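Local atomic coordinates of cyclodipeptide synthase, BtCDPS (Bacillus thermoamylovorans, PDB entry 6ZTU), a protein that probably joins two amino acids into a cyclic dipeptide, the aminoacyl-transfer chemistry of cyclodipeptide synthases, which as a rule draw on aminoacyl-tRNAs. Residues A[58-63]-A[109-114]; A[27-32]-A[195-200]. All blocks are in the same frame, centred on the assembly; numbering follows the deposited sequence.

Contact 1 (A[58-63]-A[109-114]); sequences NVTVLL and DIYTFS. With 0RE ((2S)-hexane-1,2-diol), chain B.
Asp109 and Thr60 meet where the strand 110-112 begins to run alongside 58-63, and the aspartate can be followed atom by atom. Asp109 CB lies 3.7 Å from Val59 O; CG, turned well away from a staggered position (chi1 -148°), carries the carboxylate over to the threonine. Asp109 OD2 takes a 2.7 Å hydrogen bond from Thr60 OG1 through its anti lone pair. The other oxygen is taken up within the 109-114 segment itself: Tyr111 OH donates to Asp109 OD1 over 2.6 Å, coming from above the carboxylate plane. Water 1 donates to Val59 O and, weakly, to Asp109 OD2. The methyl branch of Thr60 lies anti to the backbone N, and from there Thr60 CG2 reaches the edge of the Tyr111 ring, 3.7 Å from Tyr111 CD1.

Past this polar end the backbones form a parallel ladder: Val61 N bonds to Asp109 O, Tyr111 N to Val61 O, Leu63 N to Tyr111 O at 2.8 Å, and Phe113 N to Leu63 O along a more bent path (136° at the hydrogen). On one face Val61 and Ile110 lie side by side, while Leu63 CD1 packs against Ile110 CG2 at 3.6 Å; helix 79-103 closes over these three. On the face of Leu62 and Tyr111, Leu62 CD1 reaches forward to Phe113 CB, 4.2 Å away just past the strand's end, and C07 of the hexanediol sits at the edge of the Phe113 ring. An ST turn, with Ser114 N bonded to Thr112 OG1, follows the strand.

Chemically, the contact changes character from one end to the other: first a carboxylate held by two hydroxyl groups, which probably steady its negative charge and fix its rotation, then apolar packing, with Val61, Leu63 and Ile110 under helix 79-103 and Leu62 and Phe113 beside the hexanediol.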
loop_
_atom_site.group_PDB
_atom_site.type_symbol
_atom_site.label_atom_id
_atom_site.label_comp_id
_atom_site.label_asym_id
_atom_site.label_seq_id
_atom_site.Cartn_x
_atom_site.Cartn_y
_atom_site.Cartn_z
ATOM N N ASN A 58 -16.550 -6.897 -1.135
ATOM C CA ASN A 58 -16.104 -6.148 0.027
ATOM C C ASN A 58 -14.961 -5.239 -0.382
ATOM O O ASN A 58 -14.093 -5.650 -1.159
ATOM C CB ASN A 58 -15.631 -7.084 1.141
ATOM C CG ASN A 58 -16.682 -8.091 1.530
ATOM O OD1 ASN A 58 -17.571 -7.790 2.322
ATOM N ND2 ASN A 58 -16.589 -9.294 0.975
ATOM N N VAL A 59 -14.958 -4.025 0.166
ATOM C CA VAL A 59 -13.997 -2.979 -0.153
ATOM C C VAL A 59 -13.439 -2.420 1.150
ATOM O O VAL A 59 -14.204 -2.052 2.049
ATOM C CB VAL A 59 -14.649 -1.843 -0.963
ATOM C CG1 VAL A 59 -13.648 -0.739 -1.238
ATOM C CG2 VAL A 59 -15.288 -2.377 -2.250
ATOM N N THR A 60 -12.115 -2.325 1.236
ATOM C CA THR A 60 -11.425 -1.695 2.353
ATOM C C THR A 60 -10.385 -0.735 1.791
ATOM O O THR A 60 -9.802 -0.987 0.731
ATOM C CB THR A 60 -10.746 -2.744 3.256
ATOM O OG1 THR A 60 -11.718 -3.702 3.694
ATOM C CG2 THR A 60 -10.088 -2.087 4.480
ATOM N N VAL A 61 -10.168 0.374 2.494
ATOM C CA VAL A 61 -9.157 1.367 2.127
ATOM C C VAL A 61 -8.039 1.323 3.164
ATOM O O VAL A 61 -8.303 1.385 4.371
ATOM C CB VAL A 61 -9.780 2.775 2.045
ATOM C CG1 VAL A 61 -8.717 3.846 1.875
ATOM C CG2 VAL A 61 -10.791 2.833 0.912
ATOM N N LEU A 62 -6.790 1.233 2.698
ATOM C CA LEU A 62 -5.618 1.247 3.570
ATOM C C LEU A 62 -4.879 2.570 3.409
ATOM O O LEU A 62 -4.452 2.911 2.300
ATOM C CB LEU A 62 -4.669 0.093 3.241
ATOM C CG LEU A 62 -3.468 -0.038 4.190
ATOM C CD1 LEU A 62 -3.909 -0.510 5.593
ATOM C CD2 LEU A 62 -2.421 -0.982 3.584
ATOM N N LEU A 63 -4.703 3.285 4.515
ATOM C CA LEU A 63 -3.961 4.537 4.576
ATOM C C LEU A 63 -2.653 4.336 5.328
ATOM O O LEU A 63 -2.463 3.357 6.046
ATOM C CB LEU A 63 -4.786 5.621 5.275
ATOM C CG LEU A 63 -6.207 5.839 4.771
ATOM C CD1 LEU A 63 -6.850 6.998 5.546
ATOM C CD2 LEU A 63 -6.212 6.118 3.281
ATOM N N ASP A 109 -14.983 1.367 5.736
ATOM C CA ASP A 109 -13.951 0.430 6.165
ATOM C C ASP A 109 -12.592 1.000 5.763
ATOM O O ASP A 109 -12.064 0.697 4.695
ATOM C CB ASP A 109 -14.199 -0.942 5.557
ATOM C CG ASP A 109 -13.746 -2.063 6.459
ATOM O OD1 ASP A 109 -14.052 -2.014 7.675
ATOM O OD2 ASP A 109 -13.081 -2.992 5.955
ATOM N N ILE A 110 -12.031 1.837 6.636
ATOM C CA ILE A 110 -10.789 2.561 6.386
ATOM C C ILE A 110 -9.879 2.376 7.589
ATOM O O ILE A 110 -10.288 2.645 8.723
ATOM C CB ILE A 110 -11.032 4.064 6.149
ATOM C CG1 ILE A 110 -12.113 4.291 5.083
ATOM C CG2 ILE A 110 -9.713 4.778 5.799
ATOM C CD1 ILE A 110 -12.501 5.760 4.924
ATOM N N TYR A 111 -8.643 1.941 7.347
ATOM C CA TYR A 111 -7.657 1.732 8.401
ATOM C C TYR A 111 -6.314 2.292 7.951
ATOM O O TYR A 111 -6.065 2.443 6.753
ATOM C CB TYR A 111 -7.490 0.242 8.735
ATOM C CG TYR A 111 -8.804 -0.440 8.988
ATOM C CD1 TYR A 111 -9.520 -1.030 7.955
ATOM C CD2 TYR A 111 -9.349 -0.459 10.261
ATOM C CE1 TYR A 111 -10.745 -1.628 8.192
ATOM C CE2 TYR A 111 -10.564 -1.054 10.503
ATOM C CZ TYR A 111 -11.258 -1.633 9.468
ATOM O OH TYR A 111 -12.477 -2.225 9.726
ATOM N N THR A 112 -5.456 2.612 8.920
ATOM C CA THR A 112 -4.038 2.813 8.633
ATOM C C THR A 112 -3.278 1.529 8.941
ATOM O O THR A 112 -3.750 0.661 9.689
ATOM C CB THR A 112 -3.417 3.969 9.436
ATOM O OG1 THR A 112 -3.026 3.508 10.739
ATOM C CG2 THR A 112 -4.372 5.140 9.570
ATOM N N PHE A 113 -2.072 1.414 8.374
ATOM C CA PHE A 113 -1.346 0.191 8.694
ATOM C C PHE A 113 -0.801 0.171 10.120
ATOM O O PHE A 113 -0.172 -0.819 10.500
ATOM C CB PHE A 113 -0.232 -0.106 7.655
ATOM C CG PHE A 113 0.849 0.957 7.495
ATOM C CD1 PHE A 113 1.704 1.284 8.542
ATOM C CD2 PHE A 113 1.072 1.538 6.258
ATOM C CE1 PHE A 113 2.722 2.229 8.369
ATOM C CE2 PHE A 113 2.095 2.477 6.069
ATOM C CZ PHE A 113 2.917 2.816 7.131
ATOM N N SER A 114 -1.052 1.204 10.928
ATOM C CA SER A 114 -0.725 1.190 12.350
ATOM C C SER A 114 -1.881 0.734 13.234
ATOM O O SER A 114 -1.732 0.721 14.461
ATOM C CB SER A 114 -0.279 2.580 12.805
ATOM O OG SER A 114 0.923 2.961 12.157
HETATM O O01 0RE B . 2.637 1.325 -0.961
HETATM C C02 0RE B . 1.586 1.800 -1.742
HETATM C C03 0RE B . 0.306 1.087 -1.321
HETATM O O04 0RE B . 0.268 -0.190 -1.899
HETATM C C05 0RE B . 0.279 0.991 0.200
HETATM C C06 0RE B . 0.289 2.392 0.809
HETATM C C07 0RE B . 0.410 2.254 2.323
HETATM C C08 0RE B . -0.904 2.741 2.907
HETATM O O HOH W 1 -15.069 -4.545 3.635
#

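Contact 2 (A[27-32]-A[195-200]); sequences THILLG and ESVLAY. With 0RE ((2S)-hexane-1,2-diol), chain B.
The inner part of a Rossmann-like parallel sheet is built here, with strand 28-32 laid beside 196-200 and the ligand pocket at their C-terminal ends. Four backbone bonds zip the pair: Val197 N to His28 O, Leu30 N to Val197 O at 2.9 Å, Ala199 N to Leu30 O, and a longer one of 3.3 Å from Gly32 N to Ala199 O. At the opposite end, Thr27 and Glu195 cross at about a right angle, and Thr27 OG1 donates to the anti lone pair of Glu195 OE2 over 2.6 Å. OE1 of the same carboxylate is bonded to Asn25. With an alanine at Glu195, Thr27 OG1 and Asn25 ND2 would probably be left without their shared carboxylate, and the start of the strand pair less firmly fixed.

Next along, Ser196 OG, anti to its backbone nitrogen (chi1 176°), meets His28 ND1 in the plane of the imidazole ring at 2.7 Å, a hydrogen bond across the strands. The apolar side chains then divide: Ile29 CD1 rests on Ala199 CB at 3.6 Å on the face toward helix 42-55, while Leu30 and Leu198 share the other face with helix 167-191.

At the pocket, the hexanediol's C02 lies over one face of Tyr200, 3.5 Å from Tyr200 CE1, and Gly32 O lies at the ring edge, 3.5 Å from Tyr200 CD1. Gly32 CA comes within 4.0 Å of C03 of the hexanediol. Water 2 donates to both Gly32 O and Ala199 O. A pocket at the C-terminal edge of parallel strands is the classic binding site of the Rossmann-like fold.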
loop_
_atom_site.group_PDB
_atom_site.type_symbol
_atom_site.label_atom_id
_atom_site.label_comp_id
_atom_site.label_asym_id
_atom_site.label_seq_id
_atom_site.Cartn_x
_atom_site.Cartn_y
_atom_site.Cartn_z
ATOM N N THR A 27 -13.886 -11.267 -4.102
ATOM C CA THR A 27 -14.241 -11.330 -2.680
ATOM C C THR A 27 -13.922 -10.019 -1.967
ATOM O O THR A 27 -14.758 -9.472 -1.234
ATOM C CB THR A 27 -13.496 -12.489 -2.011
ATOM O OG1 THR A 27 -13.845 -13.730 -2.641
ATOM C CG2 THR A 27 -13.811 -12.577 -0.513
ATOM N N HIS A 28 -12.712 -9.499 -2.164
ATOM C CA HIS A 28 -12.301 -8.331 -1.400
ATOM C C HIS A 28 -11.168 -7.623 -2.126
ATOM O O HIS A 28 -10.277 -8.275 -2.681
ATOM C CB HIS A 28 -11.859 -8.732 0.013
ATOM C CG HIS A 28 -11.422 -7.580 0.855
ATOM N ND1 HIS A 28 -10.113 -7.156 0.916
ATOM C CD2 HIS A 28 -12.123 -6.758 1.669
ATOM C CE1 HIS A 28 -10.024 -6.126 1.736
ATOM N NE2 HIS A 28 -11.231 -5.860 2.202
ATOM N N ILE A 29 -11.215 -6.294 -2.112
ATOM C CA ILE A 29 -10.122 -5.457 -2.591
ATOM C C ILE A 29 -9.687 -4.527 -1.463
ATOM O O ILE A 29 -10.518 -3.981 -0.723
ATOM C CB ILE A 29 -10.513 -4.673 -3.864
ATOM C CG1 ILE A 29 -9.328 -3.860 -4.400
ATOM C CG2 ILE A 29 -11.713 -3.773 -3.588
ATOM C CD1 ILE A 29 -9.566 -3.299 -5.812
ATOM N N LEU A 30 -8.371 -4.402 -1.295
ATOM C CA LEU A 30 -7.766 -3.446 -0.377
ATOM C C LEU A 30 -7.115 -2.360 -1.225
ATOM O O LEU A 30 -6.198 -2.649 -2.001
ATOM C CB LEU A 30 -6.730 -4.138 0.519
ATOM C CG LEU A 30 -6.059 -3.290 1.611
ATOM C CD1 LEU A 30 -7.113 -2.773 2.602
ATOM C CD2 LEU A 30 -4.989 -4.065 2.338
ATOM N N LEU A 31 -7.594 -1.128 -1.089
ATOM C CA LEU A 31 -7.120 -0.018 -1.914
ATOM C C LEU A 31 -5.994 0.684 -1.168
ATOM O O LEU A 31 -6.220 1.255 -0.105
ATOM C CB LEU A 31 -8.266 0.947 -2.214
ATOM C CG LEU A 31 -9.360 0.381 -3.116
ATOM C CD1 LEU A 31 -10.574 1.306 -3.082
ATOM C CD2 LEU A 31 -8.830 0.236 -4.545
ATOM N N GLY A 32 -4.777 0.617 -1.708
ATOM C CA GLY A 32 -3.654 1.267 -1.056
ATOM C C GLY A 32 -3.548 2.723 -1.463
ATOM O O GLY A 32 -3.421 3.023 -2.652
ATOM N N GLU A 195 -10.120 -14.070 1.158
ATOM C CA GLU A 195 -9.057 -13.777 0.208
ATOM C C GLU A 195 -9.161 -12.304 -0.161
ATOM O O GLU A 195 -10.202 -11.670 0.048
ATOM C CB GLU A 195 -9.167 -14.669 -1.042
ATOM C CG GLU A 195 -10.439 -14.389 -1.821
ATOM C CD GLU A 195 -10.809 -15.472 -2.815
ATOM O OE1 GLU A 195 -9.924 -16.238 -3.253
ATOM O OE2 GLU A 195 -12.004 -15.541 -3.161
ATOM N N SER A 196 -8.077 -11.754 -0.725
ATOM C CA SER A 196 -8.084 -10.329 -1.042
ATOM C C SER A 196 -6.999 -10.029 -2.065
ATOM O O SER A 196 -6.013 -10.757 -2.157
ATOM C CB SER A 196 -7.839 -9.478 0.210
ATOM O OG SER A 196 -7.761 -8.099 -0.107
ATOM N N VAL A 197 -7.190 -8.957 -2.828
ATOM C CA VAL A 197 -6.099 -8.376 -3.605
ATOM C C VAL A 197 -5.840 -6.976 -3.067
ATOM O O VAL A 197 -6.777 -6.194 -2.883
ATOM C CB VAL A 197 -6.384 -8.325 -5.120
ATOM C CG1 VAL A 197 -6.257 -9.709 -5.748
ATOM C CG2 VAL A 197 -7.754 -7.736 -5.417
ATOM N N LEU A 198 -4.567 -6.658 -2.829
ATOM C CA LEU A 198 -4.157 -5.271 -2.651
ATOM C C LEU A 198 -4.001 -4.638 -4.028
ATOM O O LEU A 198 -3.423 -5.252 -4.928
ATOM C CB LEU A 198 -2.839 -5.206 -1.879
ATOM C CG LEU A 198 -2.116 -3.858 -1.794
ATOM C CD1 LEU A 198 -2.959 -2.871 -0.978
ATOM C CD2 LEU A 198 -0.738 -4.057 -1.159
ATOM N N ALA A 199 -4.539 -3.429 -4.206
ATOM C CA ALA A 199 -4.593 -2.801 -5.524
ATOM C C ALA A 199 -3.858 -1.474 -5.506
ATOM O O ALA A 199 -4.071 -0.649 -4.617
ATOM C CB ALA A 199 -6.041 -2.585 -5.981
ATOM N N TYR A 200 -3.016 -1.263 -6.510
ATOM C CA TYR A 200 -2.182 -0.078 -6.590
ATOM C C TYR A 200 -1.895 0.159 -8.063
ATOM O O TYR A 200 -2.160 -0.698 -8.900
ATOM C CB TYR A 200 -0.895 -0.252 -5.781
ATOM C CG TYR A 200 -0.163 1.032 -5.494
ATOM C CD1 TYR A 200 -0.741 2.023 -4.719
ATOM C CD2 TYR A 200 1.124 1.239 -5.984
ATOM C CE1 TYR A 200 -0.070 3.204 -4.457
ATOM C CE2 TYR A 200 1.804 2.410 -5.723
ATOM C CZ TYR A 200 1.205 3.387 -4.954
ATOM O OH TYR A 200 1.885 4.561 -4.689
HETATM O O01 0RE B . 2.637 1.325 -0.961
HETATM C C02 0RE B . 1.586 1.800 -1.742
HETATM C C03 0RE B . 0.306 1.087 -1.321
HETATM O O04 0RE B . 0.268 -0.190 -1.899
HETATM C C05 0RE B . 0.279 0.991 0.200
HETATM C C06 0RE B . 0.289 2.392 0.809
HETATM C C07 0RE B . 0.410 2.254 2.323
HETATM C C08 0RE B . -0.904 2.741 2.907
HETATM O O HOH W 2 -4.620 2.157 -5.056
#

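Of the four segments 27-32 comes first, and its partner 195-200 comes last. Helix 42-55 leads to 58-63, and the excursion through helices 68-74 and 79-103 ends when 109-114 returns beside that strand, closing contact 1 as a beta-alpha-beta crossover. Helices 120-135, 137-157 and 167-191 follow before 195-200 comes back to 27-32, so the wide loop of contact 2 encloses the smaller one; the two do not cross. Strands 28-32 and 58-63 are neighbours, tying both contacts into one sheet through probable hydrogen bonds from Leu62 N to Leu31 O and between Thr60 OG1 and His28 NE2. Both contacts touch the hexanediol, which also bonds to Glu180 of helix 167-191.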